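Side-chain contact in nematode fatty acid retinoid binding protein (Necator americanus, PDB 4XCP), which holds palmitic acid inside its helical fold and probably binds fatty acids and retinol as a secreted lipid-binding protein: residues K58-S63 / K80-V85. Sequence-based numbering, arbitrary orientation.
Sequences KNTEES and KLHAMV. With PLM (palmitic acid), chain C.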
loop_
_atom_site.group_PDB
_atom_site.type_symbol
_atom_site.label_atom_id
_atom_site.label_comp_id
_atom_site.label_asym_id
_atom_site.label_seq_id
_atom_site.Cartn_x
_atom_site.Cartn_y
_atom_site.Cartn_z
ATOM N N LYS A 58 -8.227 -16.099 3.771
ATOM C CA LYS A 58 -8.848 -16.316 2.458
ATOM C C LYS A 58 -8.719 -15.057 1.593
ATOM O O LYS A 58 -8.418 -15.141 0.406
ATOM C CB LYS A 58 -10.336 -16.702 2.634
ATOM C CG LYS A 58 -11.096 -16.920 1.318
ATOM C CD LYS A 58 -12.595 -17.062 1.547
ATOM C CE LYS A 58 -13.382 -16.955 0.254
ATOM N NZ LYS A 58 -13.245 -18.162 -0.608
ATOM N N ASN A 59 -8.906 -13.885 2.208
ATOM C CA ASN A 59 -8.883 -12.599 1.513
ATOM C C ASN A 59 -8.676 -11.488 2.546
ATOM O O ASN A 59 -8.593 -11.769 3.747
ATOM C CB ASN A 59 -10.215 -12.414 0.712
ATOM C CG ASN A 59 -11.503 -12.695 1.483
ATOM O OD1 ASN A 59 -11.639 -12.409 2.667
ATOM N ND2 ASN A 59 -12.513 -13.220 0.812
ATOM N N THR A 60 -8.576 -10.240 2.076
ATOM C CA THR A 60 -8.383 -9.043 2.902
ATOM C C THR A 60 -9.519 -8.859 3.903
ATOM O O THR A 60 -9.250 -8.595 5.075
ATOM C CB THR A 60 -8.137 -7.813 2.019
ATOM O OG1 THR A 60 -7.117 -8.156 1.088
ATOM C CG2 THR A 60 -7.678 -6.596 2.819
ATOM N N GLU A 61 -10.768 -9.042 3.449
ATOM C CA GLU A 61 -11.980 -8.912 4.260
ATOM C C GLU A 61 -11.945 -9.818 5.516
ATOM O O GLU A 61 -12.343 -9.376 6.598
ATOM C CB GLU A 61 -13.230 -9.171 3.397
ATOM C CG GLU A 61 -13.499 -8.108 2.330
ATOM C CD GLU A 61 -12.625 -8.065 1.082
ATOM O OE1 GLU A 61 -11.987 -9.090 0.742
ATOM O OE2 GLU A 61 -12.599 -6.996 0.428
ATOM N N GLU A 62 -11.420 -11.061 5.374
ATOM C CA GLU A 62 -11.295 -12.044 6.473
ATOM C C GLU A 62 -10.203 -11.607 7.475
ATOM O O GLU A 62 -10.370 -11.759 8.692
ATOM C CB GLU A 62 -11.007 -13.437 5.911
ATOM C CG GLU A 62 -11.222 -14.553 6.907
ATOM C CD GLU A 62 -11.019 -15.915 6.279
ATOM O OE1 GLU A 62 -9.879 -16.422 6.342
ATOM O OE2 GLU A 62 -11.974 -16.441 5.663
ATOM N N SER A 63 -9.104 -11.033 6.945
ATOM C CA SER A 63 -8.004 -10.480 7.733
ATOM C C SER A 63 -8.526 -9.286 8.587
ATOM O O SER A 63 -8.210 -9.194 9.770
ATOM C CB SER A 63 -6.882 -10.024 6.802
ATOM O OG SER A 63 -5.773 -9.614 7.583
ATOM N N LYS A 80 -12.052 1.358 6.951
ATOM C CA LYS A 80 -12.334 2.645 6.309
ATOM C C LYS A 80 -11.375 2.887 5.159
ATOM O O LYS A 80 -11.828 3.191 4.058
ATOM C CB LYS A 80 -12.301 3.796 7.322
ATOM C CG LYS A 80 -12.797 5.124 6.753
ATOM C CD LYS A 80 -12.613 6.266 7.731
ATOM C CE LYS A 80 -13.000 7.589 7.116
ATOM N NZ LYS A 80 -12.523 8.735 7.936
ATOM N N LEU A 81 -10.065 2.687 5.387
ATOM C CA LEU A 81 -9.059 2.803 4.323
ATOM C C LEU A 81 -9.347 1.817 3.191
ATOM O O LEU A 81 -9.341 2.210 2.023
ATOM C CB LEU A 81 -7.657 2.496 4.852
ATOM C CG LEU A 81 -6.915 3.539 5.672
ATOM C CD1 LEU A 81 -5.528 3.040 5.927
ATOM C CD2 LEU A 81 -6.788 4.865 4.929
ATOM N N HIS A 82 -9.579 0.538 3.549
ATOM C CA HIS A 82 -9.830 -0.550 2.609
ATOM C C HIS A 82 -11.045 -0.309 1.728
ATOM O O HIS A 82 -10.943 -0.519 0.525
ATOM C CB HIS A 82 -9.916 -1.905 3.334
ATOM C CG HIS A 82 -10.362 -3.050 2.471
ATOM N ND1 HIS A 82 -9.484 -3.707 1.633
ATOM C CD2 HIS A 82 -11.570 -3.657 2.394
ATOM C CE1 HIS A 82 -10.185 -4.667 1.054
ATOM N NE2 HIS A 82 -11.438 -4.688 1.492
ATOM N N ALA A 83 -12.175 0.139 2.314
ATOM C CA ALA A 83 -13.411 0.390 1.570
ATOM C C ALA A 83 -13.240 1.524 0.548
ATOM O O ALA A 83 -13.840 1.472 -0.518
ATOM C CB ALA A 83 -14.557 0.692 2.524
HETATM N N MSE A 84 -12.427 2.539 0.881
HETATM C CA MSE A 84 -12.136 3.667 -0.003
HETATM C C MSE A 84 -11.324 3.190 -1.200
HETATM O O MSE A 84 -11.612 3.601 -2.316
HETATM C CB MSE A 84 -11.354 4.747 0.738
HETATM C CG MSE A 84 -12.234 5.796 1.385
HETATM SE SE MSE A 84 -11.155 7.022 2.467
HETATM C CE MSE A 84 -9.921 7.701 1.020
ATOM N N VAL A 85 -10.317 2.331 -0.969
ATOM C CA VAL A 85 -9.477 1.797 -2.034
ATOM C C VAL A 85 -10.305 0.847 -2.903
ATOM O O VAL A 85 -10.255 0.955 -4.124
ATOM C CB VAL A 85 -8.172 1.149 -1.500
ATOM C CG1 VAL A 85 -7.415 0.425 -2.620
ATOM C CG2 VAL A 85 -7.277 2.200 -0.839
HETATM C C1 PLM C . -8.538 -9.503 -1.511
HETATM O O1 PLM C . -9.383 -9.572 -0.648
HETATM O O2 PLM C . -7.607 -10.404 -1.673
HETATM C C2 PLM C . -8.463 -8.373 -2.496
HETATM C C3 PLM C . -9.204 -7.109 -2.068
HETATM C C4 PLM C . -8.899 -5.914 -2.950
HETATM C C5 PLM C . -7.621 -5.173 -2.581
HETATM C C6 PLM C . -7.744 -4.276 -1.358
HETATM C C7 PLM C . -6.663 -3.209 -1.270
HETATM C C8 PLM C . -6.675 -2.391 0.012
HETATM C C9 PLM C . -5.328 -2.289 0.704
HETATM C CA PLM C . -5.375 -1.573 2.043
HETATM C CB PLM C . -6.047 -2.360 3.169
HETATM C CC PLM C . -5.278 -3.584 3.645
HETATM C CD PLM C . -5.778 -4.112 4.973
HETATM C CE PLM C . -5.043 -5.342 5.507
HETATM C CF PLM C . -4.609 -5.245 6.974
HETATM C CG PLM C . -5.142 -6.351 7.853
#
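The imidazole of His-82 reaches across from helix 72-90 and gives its NE2 hydrogen to Glu-61 OE2 (2.8 Å, N-H...acceptor angle 148°). The carboxylate oxygen lies almost exactly in the ring plane, whereas the donor stands well above the carboxylate plane, the two flat groups being turned 65° apart. With CG anti to its backbone N (chi1 172°), the histidine extends straight off its helix toward helix 60-70, and there Thr-60 meets it: the methyl CG2 lies obliquely against the ring, 3.6 Å from His-82 ND1. Buried here, ND1 has no hydrogen-bond partner in the model; methylenes of the palmitic acid lie beside it, PLM C6 3.5 Å from His-82 ND1. Histidine suits this place because one edge can donate while the rest of the ring packs against hydrocarbon.

This is part of the lipid-binding site of an all-helical FAR protein, lined here by successive helices 60-70 and 72-90. The fatty-acid head group sits at the start of helix 60-70, where Thr-60 N donates to PLM O1 (2.9 Å), a first-turn N-H that has no helical acceptor of its own and so can donate to an acid oxygen. Farther along the acyl chain, Val-85 CG1 offers a branched apolar surface to PLM C8 at 3.9 Å.

The bend of Glu-61 at chi2 folds its carboxylate back toward His-82, and Lys-86 forms a salt bridge with the same OE2, which probably favours the charged form of Glu-61. Behind Thr-60, Asn-59 is the N-cap: its short amide side chain lets OD1 accept from Glu-62 N (3.0 Å), helping to hold the first turn that presents both Thr-60 and Glu-61.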